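Local coordinates for D-alanine--D-alanine ligase (Acinetobacter baumannii ACICU, PDB 5D8D), which catalyses the ATP-dependent joining of two D-alanine molecules into D-alanyl-D-alanine, a building block of peptidoglycan in the bacterial cell wall, at residues A[152-155]-A[156-160]; A[274-277]-A[278-281]. All blocks are in the same frame, centred on the assembly; numbering follows the deposited sequence.

Contact 1: residues A[152-155]-A[156-160]; sequences KVEK and AEDFA
Asp158 reaches back to the residues that leave strand 151-153, an outer strand of an antiparallel sheet in the ATP-grasp part of the fold, just where the chain passes into helix 159-169. Asp158 CB lies 3.7 Å from Val153 CA. With CG anti to its own carbonyl carbon (chi1 -70°), the carboxylate is carried towards the backbone of Glu154, where Asp158 CG stands 3.8 Å from Glu154 N. At the tip, OD2 accepts a hydrogen bond from Glu154 N, 2.9 Å long and nearly straight at 161°, through the lone pair that faces away from OD1. The same OD2 sits 3.2 Å from Glu154 CG.

Deeper in, Val153 and Phe159 cross at about a right angle. Val153 CG1 stands over the centre of one face of the Phe159 ring, 3.8 Å from the centroid, a CH-pi contact. Leu126, Val129 and Ile130 of helix 126-133 and Ile139 of strand 137-141 also touch this ring.

The strand-to-helix connection is thus tied twice, by a carboxylate on a backbone N-H and by a methyl on a ring. Glu154 OE1 lies 4.7 Å from Asp158 OD2; the like charge would tend to raise the cost of ionising Asp158, while the N-H bond would offset it.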
ATOM      1  N   LYS A 152      20.605   2.380 -18.547  1.00103.50           N
ATOM      2  CA  LYS A 152      21.807   2.749 -17.800  1.00103.31           C
ATOM      3  C   LYS A 152      22.339   4.122 -18.270  1.00 98.04           C
ATOM      4  O   LYS A 152      22.624   4.320 -19.457  1.00101.99           O
ATOM      5  CB  LYS A 152      22.884   1.662 -17.919  1.00104.12           C
ATOM      6  CG  LYS A 152      23.862   1.663 -16.748  1.00104.52           C
ATOM      7  CD  LYS A 152      25.192   1.019 -17.092  1.00105.07           C
ATOM      8  CE  LYS A 152      26.212   1.304 -16.004  1.00108.38           C
ATOM      9  NZ  LYS A 152      27.383   0.395 -16.097  1.00109.49           N
ATOM     10  N   VAL A 153      22.461   5.055 -17.322  1.00 88.37           N
ATOM     11  CA  VAL A 153      22.936   6.414 -17.580  1.00 90.41           C
ATOM     12  C   VAL A 153      24.381   6.554 -17.094  1.00 93.32           C
ATOM     13  O   VAL A 153      24.617   6.460 -15.884  1.00 92.10           O
ATOM     14  CB  VAL A 153      22.036   7.454 -16.862  1.00 90.70           C
ATOM     15  CG1 VAL A 153      22.635   8.864 -16.918  1.00 85.81           C
ATOM     16  CG2 VAL A 153      20.630   7.441 -17.459  1.00 92.96           C
ATOM     17  N   GLU A 154      25.321   6.797 -18.026  1.00 96.18           N
ATOM     18  CA  GLU A 154      26.742   7.094 -17.689  1.00 98.01           C
ATOM     19  C   GLU A 154      27.262   8.487 -18.121  1.00 96.03           C
ATOM     20  O   GLU A 154      28.423   8.813 -17.864  1.00 96.72           O
ATOM     21  CB  GLU A 154      27.703   5.952 -18.105  1.00 94.10           C
ATOM     22  CG  GLU A 154      27.356   5.158 -19.367  1.00 96.20           C
ATOM     23  CD  GLU A 154      27.785   3.692 -19.281  1.00101.55           C
ATOM     24  OE1 GLU A 154      27.275   2.881 -20.087  1.00 94.37           O
ATOM     25  OE2 GLU A 154      28.606   3.339 -18.399  1.00 99.26           O
ATOM     26  N   LYS A 155      26.395   9.327 -18.683  1.00 99.49           N
ATOM     27  CA  LYS A 155      26.722  10.733 -18.930  1.00107.77           C
ATOM     28  C   LYS A 155      25.506  11.633 -18.617  1.00112.32           C
ATOM     29  O   LYS A 155      24.428  11.131 -18.291  1.00111.73           O
ATOM     30  CB  LYS A 155      27.182  10.886 -20.386  1.00107.66           C
ATOM     31  CG  LYS A 155      28.204  11.995 -20.648  1.00116.26           C
ATOM     32  CD  LYS A 155      29.470  11.863 -19.793  1.00113.93           C
ATOM     33  CE  LYS A 155      30.740  12.278 -20.537  1.00106.30           C
ATOM     34  NZ  LYS A 155      30.614  13.603 -21.209  1.00103.86           N
ATOM     35  N   ALA A 156      25.687  12.957 -18.670  1.00112.56           N
ATOM     36  CA  ALA A 156      24.552  13.892 -18.792  1.00108.17           C
ATOM     37  C   ALA A 156      23.770  13.586 -20.094  1.00106.61           C
ATOM     38  O   ALA A 156      22.533  13.614 -20.110  1.00 89.91           O
ATOM     39  CB  ALA A 156      25.035  15.341 -18.771  1.00104.10           C
ATOM     40  N   GLU A 157      24.524  13.263 -21.156  1.00112.13           N
ATOM     41  CA  GLU A 157      24.008  12.823 -22.478  1.00105.17           C
ATOM     42  C   GLU A 157      22.986  11.645 -22.463  1.00 99.32           C
ATOM     43  O   GLU A 157      21.970  11.698 -23.155  1.00 95.00           O
ATOM     44  CB  GLU A 157      25.185  12.425 -23.402  1.00107.38           C
ATOM     45  CG  GLU A 157      26.146  13.531 -23.853  1.00107.60           C
ATOM     46  CD  GLU A 157      27.215  13.011 -24.827  1.00112.25           C
ATOM     47  OE1 GLU A 157      27.737  11.895 -24.602  1.00108.88           O
ATOM     48  OE2 GLU A 157      27.543  13.705 -25.823  1.00103.39           O
ATOM     49  N   ASP A 158      23.274  10.583 -21.708  1.00103.14           N
ATOM     50  CA  ASP A 158      22.391   9.392 -21.632  1.00101.96           C
ATOM     51  C   ASP A 158      20.986   9.670 -21.000  1.00102.22           C
ATOM     52  O   ASP A 158      20.041   8.921 -21.272  1.00100.34           O
ATOM     53  CB  ASP A 158      23.075   8.228 -20.848  1.00100.30           C
ATOM     54  CG  ASP A 158      24.266   7.564 -21.600  1.00 97.73           C
ATOM     55  OD1 ASP A 158      24.306   7.610 -22.853  1.00 94.23           O
ATOM     56  OD2 ASP A 158      25.149   6.957 -20.917  1.00 78.31           O
ATOM     57  N   PHE A 159      20.864  10.722 -20.173  1.00 94.60           N
ATOM     58  CA  PHE A 159      19.641  11.000 -19.380  1.00 93.86           C
ATOM     59  C   PHE A 159      18.348  11.165 -20.164  1.00 96.51           C
ATOM     60  O   PHE A 159      17.373  10.462 -19.889  1.00105.10           O
ATOM     61  CB  PHE A 159      19.795  12.265 -18.498  1.00100.20           C
ATOM     62  CG  PHE A 159      20.166  11.977 -17.068  1.00 95.78           C
ATOM     63  CD1 PHE A 159      19.263  11.331 -16.222  1.00 94.74           C
ATOM     64  CD2 PHE A 159      21.409  12.361 -16.561  1.00 88.52           C
ATOM     65  CE1 PHE A 159      19.602  11.065 -14.908  1.00 92.13           C
ATOM     66  CE2 PHE A 159      21.748  12.099 -15.248  1.00 87.12           C
ATOM     67  CZ  PHE A 159      20.844  11.456 -14.421  1.00 92.89           C
ATOM     68  N   ALA A 160      18.330  12.114 -21.101  1.00 99.72           N
ATOM     69  CA  ALA A 160      17.079  12.527 -21.756  1.00 99.16           C
ATOM     70  C   ALA A 160      16.394  11.416 -22.581  1.00101.25           C
ATOM     71  O   ALA A 160      15.173  11.445 -22.729  1.00111.93           O
ATOM     72  CB  ALA A 160      17.301  13.775 -22.598  1.00 97.34           C
TER

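Contact 2: residues A[274-277]-A[278-281]; sequences GMTS and HSLV
Thr276 to Ser279 form a type I beta turn, closed by a hydrogen bond of 3.0 Å from Ser279 N to Thr276 O, which brings the chain from the loop after strand 264-270, whose Asn270 is a predicted magnesium ligand, to the start of helix 280-286. The side chains of the turn's first and last residues also meet. Thr276 OG1 and Ser279 OG are hydrogen-bonded at 2.8 Å, and either hydroxyl could be the donor. Thr276 OG1 stands between its backbone N and carbonyl carbon (chi1 74°), which turns it in over the turn, while Ser279 OG, anti to its carbonyl carbon, meets it from the far end. A weak bond from His278 N also reaches Thr276 OG1, at 3.4 Å and a bent 133°.

The imidazole of His278 folds back against the same hydroxyl. His278 CG likewise lies between its backbone N and carbonyl carbon (chi1 67°), which places Thr276 OG1 over the centre of one ring face, 3.0 Å from its plane. Thr276 CB follows farther out, 4.0 Å from the ring centroid, in a CH-pi contact. Gly274 C is 3.2 Å from Ser279 OG.

Beyond the turn, Met275 N is hydrogen-bonded to Ser27 OG, and the Met275 side chain packs on Val31 of helix 21-37 and on Phe292, Leu295, Cys296 and Ile299 of helix 292-301. Thr276 touches Val23, Asp26 and Ser27, so the loop joins the N-terminal part of the fold to the C-terminal part.

Thr276 OG1 thus pairs with Ser279 OG, takes a weak bond from His278 N and lies over the imidazole. The backbone bond and the hydroxyl pair link the two ends of the turn twice, and satisfy polar groups on Thr276 and Ser279, both buried residues.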
ATOM      1  N   GLY A 274       6.022 -15.152 -11.797  1.00 35.94           N
ATOM      2  CA  GLY A 274       5.759 -16.080 -12.845  1.00 36.00           C
ATOM      3  C   GLY A 274       5.719 -17.531 -12.386  1.00 41.14           C
ATOM      4  O   GLY A 274       6.422 -17.952 -11.442  1.00 40.94           O
ATOM      5  N   MET A 275       4.787 -18.262 -13.002  1.00 40.42           N
ATOM      6  CA  MET A 275       4.734 -19.683 -12.915  1.00 39.45           C
ATOM      7  C   MET A 275       4.745 -20.273 -14.337  1.00 36.69           C
ATOM      8  O   MET A 275       4.374 -21.440 -14.544  1.00 41.20           O
ATOM      9  CB  MET A 275       3.527 -20.083 -12.063  1.00 39.02           C
ATOM     10  CG  MET A 275       3.700 -19.703 -10.586  1.00 40.88           C
ATOM     11  SD  MET A 275       4.837 -20.759  -9.670  1.00 40.78           S
ATOM     12  CE  MET A 275       3.797 -22.158  -9.309  1.00 38.37           C
ATOM     13  N   THR A 276       5.223 -19.492 -15.309  1.00 33.64           N
ATOM     14  CA  THR A 276       5.513 -20.041 -16.621  1.00 38.45           C
ATOM     15  C   THR A 276       6.678 -21.041 -16.572  1.00 41.71           C
ATOM     16  O   THR A 276       7.460 -21.099 -15.624  1.00 35.26           O
ATOM     17  CB  THR A 276       5.942 -18.996 -17.639  1.00 41.70           C
ATOM     18  OG1 THR A 276       7.286 -18.586 -17.354  1.00 41.61           O
ATOM     19  CG2 THR A 276       4.991 -17.819 -17.640  1.00 44.68           C
ATOM     20  N   SER A 277       6.813 -21.791 -17.653  1.00 47.13           N
ATOM     21  CA  SER A 277       7.817 -22.841 -17.728  1.00 48.38           C
ATOM     22  C   SER A 277       9.294 -22.311 -17.747  1.00 47.19           C
ATOM     23  O   SER A 277      10.189 -23.075 -17.448  1.00 43.34           O
ATOM     24  CB  SER A 277       7.509 -23.738 -18.923  1.00 48.70           C
ATOM     25  OG  SER A 277       7.906 -23.047 -20.087  1.00 51.52           O
ATOM     26  N   HIS A 278       9.511 -21.015 -18.044  1.00 48.49           N
ATOM     27  CA  HIS A 278      10.809 -20.320 -17.908  1.00 49.06           C
ATOM     28  C   HIS A 278      11.048 -19.546 -16.584  1.00 51.12           C
ATOM     29  O   HIS A 278      12.099 -18.923 -16.432  1.00 53.67           O
ATOM     30  CB  HIS A 278      10.998 -19.325 -19.085  1.00 59.44           C
ATOM     31  CG  HIS A 278      10.036 -18.155 -19.093  1.00 71.50           C
ATOM     32  ND1 HIS A 278       8.969 -18.068 -19.973  1.00 80.94           N
ATOM     33  CD2 HIS A 278       9.993 -17.017 -18.351  1.00 78.47           C
ATOM     34  CE1 HIS A 278       8.312 -16.934 -19.769  1.00 81.35           C
ATOM     35  NE2 HIS A 278       8.909 -16.280 -18.787  1.00 79.92           N
ATOM     36  N   SER A 279      10.087 -19.555 -15.655  1.00 44.72           N
ATOM     37  CA  SER A 279      10.120 -18.702 -14.451  1.00 40.10           C
ATOM     38  C   SER A 279      11.033 -19.241 -13.365  1.00 40.46           C
ATOM     39  O   SER A 279      11.326 -20.410 -13.314  1.00 40.94           O
ATOM     40  CB  SER A 279       8.697 -18.526 -13.870  1.00 41.42           C
ATOM     41  OG  SER A 279       7.846 -17.759 -14.729  1.00 37.76           O
ATOM     42  N   LEU A 280      11.450 -18.375 -12.462  1.00 39.59           N
ATOM     43  CA  LEU A 280      12.514 -18.694 -11.510  1.00 40.81           C
ATOM     44  C   LEU A 280      12.093 -19.378 -10.215  1.00 40.23           C
ATOM     45  O   LEU A 280      12.860 -20.174  -9.689  1.00 45.30           O
ATOM     46  CB  LEU A 280      13.303 -17.435 -11.207  1.00 47.31           C
ATOM     47  CG  LEU A 280      14.165 -16.996 -12.407  1.00 52.21           C
ATOM     48  CD1 LEU A 280      14.164 -15.496 -12.614  1.00 50.94           C
ATOM     49  CD2 LEU A 280      15.572 -17.507 -12.194  1.00 56.70           C
ATOM     50  N   VAL A 281      10.896 -19.110  -9.699  1.00 41.28           N
ATOM     51  CA  VAL A 281      10.429 -19.761  -8.468  1.00 39.17           C
ATOM     52  C   VAL A 281      10.329 -21.292  -8.603  1.00 41.15           C
ATOM     53  O   VAL A 281      10.722 -22.003  -7.668  1.00 43.19           O
ATOM     54  CB  VAL A 281       9.113 -19.120  -7.894  1.00 43.03           C
ATOM     55  CG1 VAL A 281       8.464 -19.986  -6.778  1.00 40.70           C
ATOM     56  CG2 VAL A 281       9.368 -17.684  -7.372  1.00 39.90           C
TER

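Contacts 1 and 2 both belong to the ATP-grasp part of the chain, yet do not touch: their centres are 33 Å apart and their nearest atoms about 20 Å. Each is a local connection leading into a helix, contact 1 from one of the two outer strands of the sheet of strands 117-120, 173-177, 137-141 and 151-153, contact 2 from the loop that follows strand 264-270. Contact 1 is peripheral, its centre 27 Å from the chain centre, within a range predicted to bind ATP. Contact 2, 12 Å from that centre, is closer to the predicted metal site: Gly274 lies about 7 Å from the side chain of Asn270, a predicted magnesium ligand.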